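Local coordinates for protein CRISPR-associated endonuclease/helicase Cas3 (Thermus thermophilus HB8, PDB 3SK9) that cleaves single-stranded DNA with its metal-dependent HD nuclease domain, the part crystallised here, and belongs to the CRISPR defence against viruses and plasmids, at residues A37-R42 / L237-L242; L64-A69 / E176-L181; F113-L118 / D134-L139; V202-S207 / R256-L261. All blocks are in the same frame, centred on the assembly; numbering follows the deposited sequence.

How the interactions relate
Four contacts of one HD nuclease domain illustrate how a helical core is packed beside a metal site. Helix 26-43 joins interaction 1 to interaction 2, with Leu38 CB 3.8 Å from Ala68 CB, and to interaction 4, with Val40 CG1 3.6 Å from Leu205 CD1. Interactions 3 and 4 meet where Leu139 CD2 comes within 3.5 Å of Ala206 CB. Interactions 1 and 3 lie on opposite sides of the chain's centre. Of the metal-binding residues, His74 lies nearest interaction 3, its side chain about 5 Å from that of Leu139; the side chain of Asp210 is about 9 Å from that of Leu205 in interaction 4 and about 11 Å from that of Val40.

Interaction 1 (A37-R42 / L237-L242); sequences ALAVLR and LAQEAL
Ala39 of helix 26-43 directs its methyl group at helix 230-246, where it meets two side chains set one turn apart, Ala238 and Leu242. The alanine methyls face each other, with Ala39 CB 4.0 Å from Ala238 CB, and one branch of the leucine, CD1, reaches within 3.8 Å of Ala39 CB. Leu242 gets there with CG anti to its own carbonyl carbon (chi1 -63°) and with CD1 anti to CA (chi2 171°), which extends that branch to helix 26-43. The same CD1 lies 3.8 Å from Val40 N, and thus packs against backbone as well as side chain. Val40 offers CB to this leucine branch, while CG1, lodged between the backbone N and the carbonyl carbon, packs against Leu205 of helix 196-213.

Gln239 supplies the polar side of the contact. Its bent side chain swings the amide back toward helix 26-43, and a water bridges the remaining gap, donating one hydrogen bond to Ala39 O (2.8 Å) and another to Gln239 OE1 (2.7 Å). The amide nitrogen NE2 is bonded to Asn243 OD1, so both ends of the amide have partners and its rotation is defined. The local axes pass 9.2 Å apart at -56°, with the two alanine methyls meeting at the crossing and Leu242 filling in beside them, an oblique helix-helix packing that lays helix 230-246 against helix 26-43 in the mainly helical HD nuclease fold.

Interaction 2 (L64-A69 / E176-L181); sequences LAWAAA and EVFRRL
Within the helical bundle of the HD nuclease domain, helices 60-71 and 165-181 form a nearly antiparallel pair, and Ala69 occupies the middle of their interface. Its methyl stands over the centre of the Phe178 ring in a CH-pi contact, with Ala69 CB 4.0 Å from the centroid and only 7° off the normal. The edge of that ring is met by Trp66: Trp66 CZ3 comes to 3.5 Å from Phe178 CE1, near the phenyl plane. The indole gets there although its CB leads away from helix 165-181, because CG is anti to the backbone N (chi1 160°), and the two aromatic side chains then run side by side.

Around Ala69, Leu181 CB and Val177 CG1 fill in, the valine methyl lying 3.8 Å from Ala69 O. Leu181 extends CD1 to within 4.0 Å of Ala68 CB, while Leu181 O borders the methyl of Ala65. On helix 165-181 itself, Glu176 OE1 pairs with Arg179 NH2, and OE2, in the guanidinium plane of Arg180, with Arg180 NH2 (2.6 Å).

Neighbouring helices pack on the pair: Val177 rests on Met30 and Ala68 on Leu38, both of helix 26-43, while Trp66 makes an edge-to-face contact with Trp56 of helix 46-56.

Interaction 3 (F113-L118 / D134-L139); sequences FTELFL and DLAAAL
Leu118 meets Ala136 and Leu139 in the apolar part of the contact between the nearly antiparallel helices 110-124 and 129-138. Leu118 CB packs on Ala136 CB at 3.9 Å, and the branch methyls Leu118 CD1 and Leu139 CD1 approach to 3.6 Å, the two leucine side chains crossing at about a right angle. Leu139 is the first residue to leave helical geometry after helix 129-138, so its side chain packs just where that helix gives out.

The second kind of contact sets carbon against backbone oxygen. Ala136 CB lies 3.5 Å from Glu115 O, and, reciprocally, Glu115 CB is 3.6 Å from Ala136 O. With CG anti to the backbone N (chi1 174°), the extended glutamate runs alongside Ala137, bringing OE2 to 4.0 Å from Ala137 CB. Thr114 adds its methyl, CG2, at 3.4 Å from Leu139 O.

Thr114 OG1 and Glu115 OE1 have their partners outside the pair. Glu115 OE1 takes a hydrogen bond from Ala147 N, and Thr114 OG1 is bonded to Gly77 N and His74 O. The chemistry is thus divided on Thr114: the methyl meets the Leu139 carbonyl just past helix 129-138, while the hydroxyl ties helix 110-124 to the backbone of His74 and Gly77, on either side of metal-binding Asp75 in sequence. The small Ala136, set against the backbone of Glu115, is consistent with axes only 8.0 Å apart.

Interaction 4 (V202-S207 / R256-L261); sequences VMALAS and REFGEL
Ala204 of helix 196-213 sends its methyl toward three side chains of a beta hairpin, Glu257, Phe258 and Glu260, gathered where strands 253-257 and 260-264 are joined by a type I' turn. The two carboxylates and the ring converge on this one methyl. Glu260 comes closest: OE2 lies 3.3 Å from Ala204 CB, and it also borders Leu205 N at 3.6 Å without a bond being formed. Its CG sits between the backbone N and the carbonyl carbon (chi1 62°), and the extended chain beyond carries the carboxylate to the helix. The other oxygen, OE1, is hydrogen-bonded to Tyr52 OH of helix 46-56, which helps orient the carboxylate.

Phe258 is turned so that its edge, near the ring plane, receives Ala204 CB, with CD2 at 4.2 Å. The Met203 and Phe258 side chains meet obliquely; bends at the second and third torsions of the methionine bring Met203 CE to 3.8 Å from Phe258 CE2.

Glu257 has CG anti to its carbonyl carbon and an extended chain that sets OE2 beside Ala204 CB. Its OE1 is in a salt bridge with Arg255 NE and also accepts a 2.7 Å hydrogen bond from a water, which donates its other bond to Ala204 O at 3.2 Å.

Interaction 1 (A37-R42 / L237-L242)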
loop_
_atom_site.group_PDB
_atom_site.type_symbol
_atom_site.label_atom_id
_atom_site.label_comp_id
_atom_site.label_asym_id
_atom_site.label_seq_id
_atom_site.Cartn_x
_atom_site.Cartn_y
_atom_site.Cartn_z
ATOM N N ALA A 37 0.459 -6.060 -5.800
ATOM C CA ALA A 37 -1.009 -6.041 -5.687
ATOM C C ALA A 37 -1.660 -6.181 -7.067
ATOM O O ALA A 37 -2.596 -6.947 -7.235
ATOM C CB ALA A 37 -1.484 -4.721 -5.014
ATOM N N LEU A 38 -1.179 -5.402 -8.048
ATOM C CA LEU A 38 -1.771 -5.433 -9.380
ATOM C C LEU A 38 -1.577 -6.821 -10.012
ATOM O O LEU A 38 -2.517 -7.418 -10.590
ATOM C CB LEU A 38 -1.173 -4.319 -10.245
ATOM C CG LEU A 38 -1.858 -4.150 -11.614
ATOM C CD1 LEU A 38 -3.394 -4.046 -11.442
ATOM C CD2 LEU A 38 -1.320 -2.927 -12.360
ATOM N N ALA A 39 -0.385 -7.385 -9.830
ATOM C CA ALA A 39 -0.091 -8.700 -10.433
ATOM C C ALA A 39 -0.934 -9.806 -9.826
ATOM O O ALA A 39 -1.475 -10.672 -10.530
ATOM C CB ALA A 39 1.408 -9.030 -10.320
ATOM N N VAL A 40 -1.031 -9.809 -8.510
ATOM C CA VAL A 40 -1.851 -10.839 -7.890
ATOM C C VAL A 40 -3.384 -10.640 -8.167
ATOM O O VAL A 40 -4.051 -11.625 -8.382
ATOM C CB VAL A 40 -1.513 -11.192 -6.400
ATOM C CG1 VAL A 40 -1.896 -10.129 -5.458
ATOM C CG2 VAL A 40 -2.285 -12.501 -6.046
ATOM N N LEU A 41 -3.915 -9.404 -8.263
ATOM C CA LEU A 41 -5.329 -9.195 -8.651
ATOM C C LEU A 41 -5.597 -9.741 -10.066
ATOM O O LEU A 41 -6.656 -10.287 -10.338
ATOM C CB LEU A 41 -5.745 -7.707 -8.590
ATOM C CG LEU A 41 -5.867 -7.149 -7.146
ATOM C CD1 LEU A 41 -6.009 -5.604 -7.177
ATOM C CD2 LEU A 41 -7.053 -7.859 -6.382
ATOM N N ARG A 42 -4.630 -9.583 -10.976
ATOM C CA ARG A 42 -4.786 -10.110 -12.327
ATOM C C ARG A 42 -4.849 -11.626 -12.328
ATOM O O ARG A 42 -5.482 -12.220 -13.214
ATOM C CB ARG A 42 -3.664 -9.608 -13.257
ATOM C CG ARG A 42 -3.877 -8.152 -13.708
ATOM C CD ARG A 42 -2.584 -7.559 -14.276
ATOM N NE ARG A 42 -2.767 -6.212 -14.806
ATOM C CZ ARG A 42 -1.788 -5.474 -15.322
ATOM N NH1 ARG A 42 -0.540 -5.966 -15.393
ATOM N NH2 ARG A 42 -2.070 -4.256 -15.780
ATOM N N LEU A 237 9.256 -8.302 -11.767
ATOM C CA LEU A 237 9.742 -8.909 -10.545
ATOM C C LEU A 237 8.566 -9.510 -9.760
ATOM O O LEU A 237 8.695 -10.555 -9.113
ATOM C CB LEU A 237 10.450 -7.852 -9.681
ATOM C CG LEU A 237 11.812 -7.337 -10.189
ATOM C CD1 LEU A 237 12.194 -6.120 -9.289
ATOM C CD2 LEU A 237 12.851 -8.431 -10.075
ATOM N N ALA A 238 7.433 -8.828 -9.782
ATOM C CA ALA A 238 6.246 -9.325 -9.055
ATOM C C ALA A 238 5.785 -10.658 -9.635
ATOM O O ALA A 238 5.428 -11.588 -8.916
ATOM C CB ALA A 238 5.112 -8.299 -9.147
ATOM N N GLN A 239 5.779 -10.744 -10.955
ATOM C CA GLN A 239 5.326 -11.979 -11.598
ATOM C C GLN A 239 6.289 -13.118 -11.252
ATOM O O GLN A 239 5.851 -14.231 -10.936
ATOM C CB GLN A 239 5.193 -11.793 -13.116
ATOM C CG GLN A 239 4.399 -12.954 -13.792
ATOM C CD GLN A 239 3.035 -13.224 -13.099
ATOM O OE1 GLN A 239 2.167 -12.345 -13.034
ATOM N NE2 GLN A 239 2.866 -14.442 -12.564
ATOM N N GLU A 240 7.590 -12.851 -11.255
ATOM C CA GLU A 240 8.568 -13.895 -10.880
ATOM C C GLU A 240 8.397 -14.337 -9.441
ATOM O O GLU A 240 8.530 -15.512 -9.125
ATOM C CB GLU A 240 10.021 -13.431 -11.079
ATOM C CG GLU A 240 10.521 -13.463 -12.503
ATOM C CD GLU A 240 12.015 -13.167 -12.584
ATOM O OE1 GLU A 240 12.780 -14.047 -13.043
ATOM O OE2 GLU A 240 12.430 -12.057 -12.172
ATOM N N ALA A 241 8.134 -13.374 -8.569
ATOM C CA ALA A 241 8.025 -13.632 -7.143
ATOM C C ALA A 241 6.777 -14.463 -6.915
ATOM O O ALA A 241 6.792 -15.437 -6.159
ATOM C CB ALA A 241 7.908 -12.329 -6.370
ATOM N N LEU A 242 5.687 -14.092 -7.564
ATOM C CA LEU A 242 4.449 -14.872 -7.353
ATOM C C LEU A 242 4.652 -16.303 -7.837
ATOM O O LEU A 242 4.215 -17.250 -7.171
ATOM C CB LEU A 242 3.247 -14.208 -7.995
ATOM C CG LEU A 242 2.974 -12.842 -7.366
ATOM C CD1 LEU A 242 1.946 -12.182 -8.198
ATOM C CD2 LEU A 242 2.518 -12.981 -5.890
HETATM O O HOH W 1 -0.190 -11.085 -13.017
#

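Interaction 2 (L64-A69 / E176-L181)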
loop_
_atom_site.group_PDB
_atom_site.type_symbol
_atom_site.label_atom_id
_atom_site.label_comp_id
_atom_site.label_asym_id
_atom_site.label_seq_id
_atom_site.Cartn_x
_atom_site.Cartn_y
_atom_site.Cartn_z
ATOM N N LEU A 64 -9.055 -2.483 -10.335
ATOM C CA LEU A 64 -7.816 -3.131 -9.892
ATOM C C LEU A 64 -6.670 -2.103 -9.747
ATOM O O LEU A 64 -5.866 -2.184 -8.813
ATOM C CB LEU A 64 -7.412 -4.264 -10.824
ATOM C CG LEU A 64 -8.477 -5.330 -11.121
ATOM C CD1 LEU A 64 -7.842 -6.435 -12.001
ATOM C CD2 LEU A 64 -9.134 -5.935 -9.869
ATOM N N ALA A 65 -6.604 -1.132 -10.653
ATOM C CA ALA A 65 -5.614 -0.072 -10.531
ATOM C C ALA A 65 -5.823 0.764 -9.263
ATOM O O ALA A 65 -4.840 1.105 -8.605
ATOM C CB ALA A 65 -5.621 0.834 -11.785
ATOM N N TRP A 66 -7.079 1.132 -8.969
ATOM C CA TRP A 66 -7.449 1.809 -7.709
ATOM C C TRP A 66 -6.992 1.015 -6.466
ATOM O O TRP A 66 -6.322 1.547 -5.536
ATOM C CB TRP A 66 -8.973 2.036 -7.678
ATOM C CG TRP A 66 -9.567 2.267 -6.314
ATOM C CD1 TRP A 66 -10.396 1.405 -5.602
ATOM C CD2 TRP A 66 -9.430 3.442 -5.502
ATOM N NE1 TRP A 66 -10.741 1.972 -4.407
ATOM C CE2 TRP A 66 -10.155 3.213 -4.308
ATOM C CE3 TRP A 66 -8.756 4.653 -5.663
ATOM C CZ2 TRP A 66 -10.247 4.178 -3.290
ATOM C CZ3 TRP A 66 -8.843 5.614 -4.645
ATOM C CH2 TRP A 66 -9.573 5.353 -3.462
ATOM N N ALA A 67 -7.312 -0.273 -6.452
ATOM C CA ALA A 67 -6.971 -1.105 -5.303
ATOM C C ALA A 67 -5.457 -1.270 -5.176
ATOM O O ALA A 67 -4.904 -1.239 -4.062
ATOM C CB ALA A 67 -7.666 -2.502 -5.403
ATOM N N ALA A 68 -4.776 -1.455 -6.293
ATOM C CA ALA A 68 -3.313 -1.584 -6.252
ATOM C C ALA A 68 -2.629 -0.338 -5.692
ATOM O O ALA A 68 -1.662 -0.433 -4.953
ATOM C CB ALA A 68 -2.739 -1.904 -7.703
ATOM N N ALA A 69 -3.075 0.824 -6.134
ATOM C CA ALA A 69 -2.494 2.102 -5.682
ATOM C C ALA A 69 -2.746 2.301 -4.175
ATOM O O ALA A 69 -1.860 2.751 -3.433
ATOM C CB ALA A 69 -3.142 3.241 -6.439
ATOM N N GLU A 176 2.352 10.499 -6.392
ATOM C CA GLU A 176 3.243 9.777 -7.304
ATOM C C GLU A 176 2.787 8.324 -7.591
ATOM O O GLU A 176 2.922 7.849 -8.693
ATOM C CB GLU A 176 4.662 9.802 -6.758
ATOM C CG GLU A 176 5.718 9.247 -7.662
ATOM C CD GLU A 176 6.171 10.211 -8.766
ATOM O OE1 GLU A 176 5.610 11.317 -8.920
ATOM O OE2 GLU A 176 7.091 9.864 -9.518
ATOM N N VAL A 177 2.352 7.619 -6.560
ATOM C CA VAL A 177 1.857 6.260 -6.711
ATOM C C VAL A 177 0.571 6.261 -7.528
ATOM O O VAL A 177 0.479 5.539 -8.500
ATOM C CB VAL A 177 1.616 5.633 -5.333
ATOM C CG1 VAL A 177 0.940 4.253 -5.481
ATOM C CG2 VAL A 177 2.981 5.495 -4.587
ATOM N N PHE A 178 -0.413 7.088 -7.160
ATOM C CA PHE A 178 -1.678 7.119 -7.927
ATOM C C PHE A 178 -1.448 7.457 -9.392
ATOM O O PHE A 178 -2.024 6.841 -10.301
ATOM C CB PHE A 178 -2.667 8.109 -7.306
ATOM C CG PHE A 178 -3.481 7.511 -6.208
ATOM C CD1 PHE A 178 -4.830 7.268 -6.385
ATOM C CD2 PHE A 178 -2.885 7.085 -5.038
ATOM C CE1 PHE A 178 -5.582 6.663 -5.390
ATOM C CE2 PHE A 178 -3.649 6.475 -4.019
ATOM C CZ PHE A 178 -4.986 6.281 -4.194
ATOM N N ARG A 179 -0.577 8.420 -9.634
ATOM C CA ARG A 179 -0.270 8.796 -11.013
ATOM C C ARG A 179 0.434 7.681 -11.802
ATOM O O ARG A 179 0.076 7.403 -12.939
ATOM C CB ARG A 179 0.570 10.066 -11.037
ATOM C CG ARG A 179 0.887 10.546 -12.461
ATOM C CD ARG A 179 1.534 11.934 -12.449
ATOM N NE ARG A 179 2.566 12.071 -11.414
ATOM C CZ ARG A 179 2.400 12.779 -10.294
ATOM N NH1 ARG A 179 1.263 13.430 -10.070
ATOM N NH2 ARG A 179 3.376 12.871 -9.412
ATOM N N ARG A 180 1.434 7.048 -11.198
ATOM C CA ARG A 180 2.140 5.939 -11.835
ATOM C C ARG A 180 1.237 4.736 -12.183
ATOM O O ARG A 180 1.457 4.094 -13.196
ATOM C CB ARG A 180 3.291 5.388 -10.964
ATOM C CG ARG A 180 4.355 6.316 -10.622
ATOM C CD ARG A 180 5.284 6.412 -11.756
ATOM N NE ARG A 180 6.341 7.186 -11.206
ATOM C CZ ARG A 180 7.562 6.781 -10.885
ATOM N NH1 ARG A 180 8.104 5.611 -11.238
ATOM N NH2 ARG A 180 8.272 7.682 -10.264
ATOM N N LEU A 181 0.284 4.420 -11.308
ATOM C CA LEU A 181 -0.643 3.288 -11.491
ATOM C C LEU A 181 -1.826 3.619 -12.371
ATOM O O LEU A 181 -2.559 2.721 -12.795
ATOM C CB LEU A 181 -1.218 2.832 -10.144
ATOM C CG LEU A 181 -0.373 1.789 -9.408
ATOM C CD1 LEU A 181 -0.478 0.407 -10.035
ATOM C CD2 LEU A 181 1.086 2.230 -9.308
#

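Interaction 3 (F113-L118 / D134-L139)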
loop_
_atom_site.group_PDB
_atom_site.type_symbol
_atom_site.label_atom_id
_atom_site.label_comp_id
_atom_site.label_asym_id
_atom_site.label_seq_id
_atom_site.Cartn_x
_atom_site.Cartn_y
_atom_site.Cartn_z
ATOM N N PHE A 113 0.782 5.589 12.061
ATOM C CA PHE A 113 0.959 6.789 11.207
ATOM C C PHE A 113 0.306 6.601 9.860
ATOM O O PHE A 113 -0.320 7.535 9.328
ATOM C CB PHE A 113 2.420 7.136 11.026
ATOM C CG PHE A 113 3.079 7.661 12.293
ATOM C CD1 PHE A 113 3.155 9.019 12.535
ATOM C CD2 PHE A 113 3.592 6.786 13.224
ATOM C CE1 PHE A 113 3.782 9.496 13.691
ATOM C CE2 PHE A 113 4.220 7.258 14.378
ATOM C CZ PHE A 113 4.308 8.604 14.603
ATOM N N THR A 114 0.385 5.405 9.280
ATOM C CA THR A 114 -0.252 5.230 7.970
ATOM C C THR A 114 -1.746 5.522 8.149
ATOM O O THR A 114 -2.364 6.222 7.330
ATOM C CB THR A 114 -0.068 3.782 7.441
ATOM O OG1 THR A 114 1.310 3.558 7.185
ATOM C CG2 THR A 114 -0.921 3.542 6.129
ATOM N N GLU A 115 -2.350 4.974 9.201
ATOM C CA GLU A 115 -3.783 5.188 9.377
ATOM C C GLU A 115 -4.115 6.701 9.533
ATOM O O GLU A 115 -5.034 7.206 8.899
ATOM C CB GLU A 115 -4.337 4.362 10.542
ATOM C CG GLU A 115 -5.830 4.670 10.867
ATOM C CD GLU A 115 -6.359 3.898 12.048
ATOM O OE1 GLU A 115 -5.599 3.089 12.623
ATOM O OE2 GLU A 115 -7.550 4.081 12.395
ATOM N N LEU A 116 -3.377 7.420 10.388
ATOM C CA LEU A 116 -3.647 8.857 10.574
ATOM C C LEU A 116 -3.464 9.641 9.279
ATOM O O LEU A 116 -4.256 10.523 9.001
ATOM C CB LEU A 116 -2.748 9.451 11.631
ATOM C CG LEU A 116 -3.032 8.928 13.042
ATOM C CD1 LEU A 116 -1.956 9.445 14.003
ATOM C CD2 LEU A 116 -4.406 9.375 13.433
ATOM N N PHE A 117 -2.419 9.331 8.522
ATOM C CA PHE A 117 -2.127 10.073 7.301
ATOM C C PHE A 117 -3.230 9.819 6.286
ATOM O O PHE A 117 -3.707 10.749 5.626
ATOM C CB PHE A 117 -0.772 9.667 6.677
ATOM C CG PHE A 117 0.433 9.961 7.557
ATOM C CD1 PHE A 117 0.357 10.856 8.604
ATOM C CD2 PHE A 117 1.647 9.349 7.293
ATOM C CE1 PHE A 117 1.473 11.124 9.377
ATOM C CE2 PHE A 117 2.771 9.638 8.068
ATOM C CZ PHE A 117 2.677 10.504 9.102
ATOM N N LEU A 118 -3.652 8.553 6.167
ATOM C CA LEU A 118 -4.593 8.199 5.113
ATOM C C LEU A 118 -5.992 8.742 5.422
ATOM O O LEU A 118 -6.745 9.008 4.469
ATOM C CB LEU A 118 -4.626 6.682 4.864
ATOM C CG LEU A 118 -3.369 6.133 4.174
ATOM C CD1 LEU A 118 -3.521 4.601 3.857
ATOM C CD2 LEU A 118 -3.106 6.904 2.878
ATOM N N ASP A 134 -12.394 3.913 7.059
ATOM C CA ASP A 134 -12.279 2.447 7.082
ATOM C C ASP A 134 -11.101 1.965 6.295
ATOM O O ASP A 134 -10.431 1.041 6.710
ATOM C CB ASP A 134 -13.530 1.785 6.548
ATOM C CG ASP A 134 -14.708 1.927 7.498
ATOM O OD1 ASP A 134 -14.497 2.179 8.706
ATOM O OD2 ASP A 134 -15.852 1.807 7.030
ATOM N N LEU A 135 -10.851 2.546 5.135
ATOM C CA LEU A 135 -9.696 2.087 4.342
ATOM C C LEU A 135 -8.406 2.447 5.070
ATOM O O LEU A 135 -7.413 1.714 5.037
ATOM C CB LEU A 135 -9.652 2.762 2.966
ATOM C CG LEU A 135 -10.643 2.152 1.934
ATOM C CD1 LEU A 135 -10.805 3.077 0.705
ATOM C CD2 LEU A 135 -10.160 0.766 1.511
ATOM N N ALA A 136 -8.422 3.580 5.756
ATOM C CA ALA A 136 -7.206 3.977 6.504
ATOM C C ALA A 136 -6.848 2.922 7.573
ATOM O O ALA A 136 -5.668 2.540 7.742
ATOM C CB ALA A 136 -7.451 5.334 7.150
ATOM N N ALA A 137 -7.850 2.449 8.307
ATOM C CA ALA A 137 -7.639 1.329 9.245
ATOM C C ALA A 137 -7.265 0.017 8.559
ATOM O O ALA A 137 -6.454 -0.734 9.092
ATOM C CB ALA A 137 -8.874 1.098 10.141
ATOM N N ALA A 138 -7.861 -0.294 7.398
ATOM C CA ALA A 138 -7.457 -1.491 6.629
ATOM C C ALA A 138 -5.951 -1.529 6.331
ATOM O O ALA A 138 -5.322 -2.596 6.254
ATOM C CB ALA A 138 -8.271 -1.567 5.285
ATOM N N LEU A 139 -5.373 -0.348 6.113
ATOM C CA LEU A 139 -3.962 -0.241 5.710
ATOM C C LEU A 139 -3.072 0.064 6.895
ATOM O O LEU A 139 -1.901 0.294 6.719
ATOM C CB LEU A 139 -3.815 0.870 4.633
ATOM C CG LEU A 139 -4.691 0.470 3.398
ATOM C CD1 LEU A 139 -4.976 1.654 2.483
ATOM C CD2 LEU A 139 -4.012 -0.667 2.617
#

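Interaction 4 (V202-S207 / R256-L261)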
loop_
_atom_site.group_PDB
_atom_site.type_symbol
_atom_site.label_atom_id
_atom_site.label_comp_id
_atom_site.label_asym_id
_atom_site.label_seq_id
_atom_site.Cartn_x
_atom_site.Cartn_y
_atom_site.Cartn_z
ATOM N N VAL A 202 -9.304 -5.217 0.678
ATOM C CA VAL A 202 -8.086 -4.401 0.550
ATOM C C VAL A 202 -7.097 -4.675 1.685
ATOM O O VAL A 202 -5.857 -4.701 1.478
ATOM C CB VAL A 202 -8.450 -2.902 0.494
ATOM C CG1 VAL A 202 -7.203 -1.999 0.726
ATOM C CG2 VAL A 202 -9.171 -2.582 -0.856
ATOM N N MET A 203 -7.631 -4.836 2.901
ATOM C CA MET A 203 -6.801 -5.175 4.052
ATOM C C MET A 203 -5.933 -6.404 3.803
ATOM O O MET A 203 -4.720 -6.359 4.004
ATOM C CB MET A 203 -7.703 -5.423 5.271
ATOM C CG MET A 203 -6.955 -5.626 6.588
ATOM S SD MET A 203 -6.313 -7.305 6.806
ATOM C CE MET A 203 -7.853 -8.228 6.854
ATOM N N ALA A 204 -6.586 -7.510 3.410
ATOM C CA ALA A 204 -5.871 -8.781 3.215
ATOM C C ALA A 204 -4.878 -8.632 2.045
ATOM O O ALA A 204 -3.758 -9.169 2.078
ATOM C CB ALA A 204 -6.895 -9.905 2.936
ATOM N N LEU A 205 -5.296 -7.917 1.000
ATOM C CA LEU A 205 -4.421 -7.771 -0.177
ATOM C C LEU A 205 -3.173 -7.002 0.223
ATOM O O LEU A 205 -2.065 -7.362 -0.180
ATOM C CB LEU A 205 -5.150 -7.028 -1.301
ATOM C CG LEU A 205 -4.336 -6.791 -2.593
ATOM C CD1 LEU A 205 -3.949 -8.102 -3.238
ATOM C CD2 LEU A 205 -5.202 -5.893 -3.574
ATOM N N ALA A 206 -3.346 -5.938 1.013
ATOM C CA ALA A 206 -2.198 -5.106 1.412
ATOM C C ALA A 206 -1.248 -5.885 2.322
ATOM O O ALA A 206 -0.029 -5.787 2.152
ATOM C CB ALA A 206 -2.638 -3.811 2.071
ATOM N N SER A 207 -1.800 -6.694 3.234
ATOM C CA SER A 207 -0.985 -7.553 4.080
ATOM C C SER A 207 -0.072 -8.516 3.257
ATOM O O SER A 207 1.168 -8.619 3.455
ATOM C CB SER A 207 -1.871 -8.342 5.024
ATOM O OG SER A 207 -1.124 -9.323 5.673
ATOM N N ARG A 256 -8.176 -18.647 2.000
ATOM C CA ARG A 256 -9.309 -17.942 1.404
ATOM C C ARG A 256 -9.739 -16.855 2.375
ATOM O O ARG A 256 -10.080 -17.174 3.505
ATOM C CB ARG A 256 -10.445 -18.949 1.137
ATOM C CG ARG A 256 -11.869 -18.368 1.150
ATOM C CD ARG A 256 -12.346 -17.956 -0.238
ATOM N NE ARG A 256 -12.539 -19.104 -1.122
ATOM C CZ ARG A 256 -12.980 -19.030 -2.381
ATOM N NH1 ARG A 256 -13.290 -17.856 -2.927
ATOM N NH2 ARG A 256 -13.110 -20.138 -3.099
ATOM N N GLU A 257 -9.777 -15.592 1.947
ATOM C CA GLU A 257 -10.137 -14.475 2.847
ATOM C C GLU A 257 -11.088 -13.548 2.091
ATOM O O GLU A 257 -10.713 -13.030 1.036
ATOM C CB GLU A 257 -8.860 -13.667 3.255
ATOM C CG GLU A 257 -7.830 -14.474 4.073
ATOM C CD GLU A 257 -6.664 -13.622 4.624
ATOM O OE1 GLU A 257 -5.513 -13.820 4.164
ATOM O OE2 GLU A 257 -6.896 -12.775 5.522
ATOM N N PHE A 258 -12.307 -13.345 2.587
ATOM C CA PHE A 258 -13.184 -12.306 1.998
ATOM C C PHE A 258 -13.317 -12.432 0.485
ATOM O O PHE A 258 -13.397 -11.422 -0.250
ATOM C CB PHE A 258 -12.686 -10.915 2.367
ATOM C CG PHE A 258 -12.200 -10.838 3.794
ATOM C CD1 PHE A 258 -13.110 -10.942 4.846
ATOM C CD2 PHE A 258 -10.839 -10.688 4.083
ATOM C CE1 PHE A 258 -12.666 -10.889 6.172
ATOM C CE2 PHE A 258 -10.371 -10.650 5.393
ATOM C CZ PHE A 258 -11.274 -10.745 6.441
ATOM N N GLY A 259 -13.465 -13.661 0.018
ATOM C CA GLY A 259 -13.690 -13.869 -1.405
ATOM C C GLY A 259 -12.493 -13.719 -2.328
ATOM O O GLY A 259 -12.682 -13.631 -3.561
ATOM N N GLU A 260 -11.279 -13.708 -1.777
ATOM C CA GLU A 260 -10.044 -13.711 -2.592
ATOM C C GLU A 260 -9.103 -14.762 -2.024
ATOM O O GLU A 260 -9.342 -15.316 -0.919
ATOM C CB GLU A 260 -9.363 -12.317 -2.630
ATOM C CG GLU A 260 -8.896 -11.809 -1.254
ATOM C CD GLU A 260 -8.624 -10.288 -1.205
ATOM O OE1 GLU A 260 -8.761 -9.598 -2.228
ATOM O OE2 GLU A 260 -8.228 -9.752 -0.132
ATOM N N LEU A 261 -8.067 -15.082 -2.786
ATOM C CA LEU A 261 -7.214 -16.228 -2.475
ATOM C C LEU A 261 -5.748 -15.833 -2.439
ATOM O O LEU A 261 -5.286 -15.022 -3.273
ATOM C CB LEU A 261 -7.371 -17.326 -3.578
ATOM C CG LEU A 261 -8.788 -17.867 -3.735
ATOM C CD1 LEU A 261 -8.981 -18.708 -5.055
ATOM C CD2 LEU A 261 -9.198 -18.701 -2.504
HETATM O O HOH W 2 -3.603 -11.917 3.649
#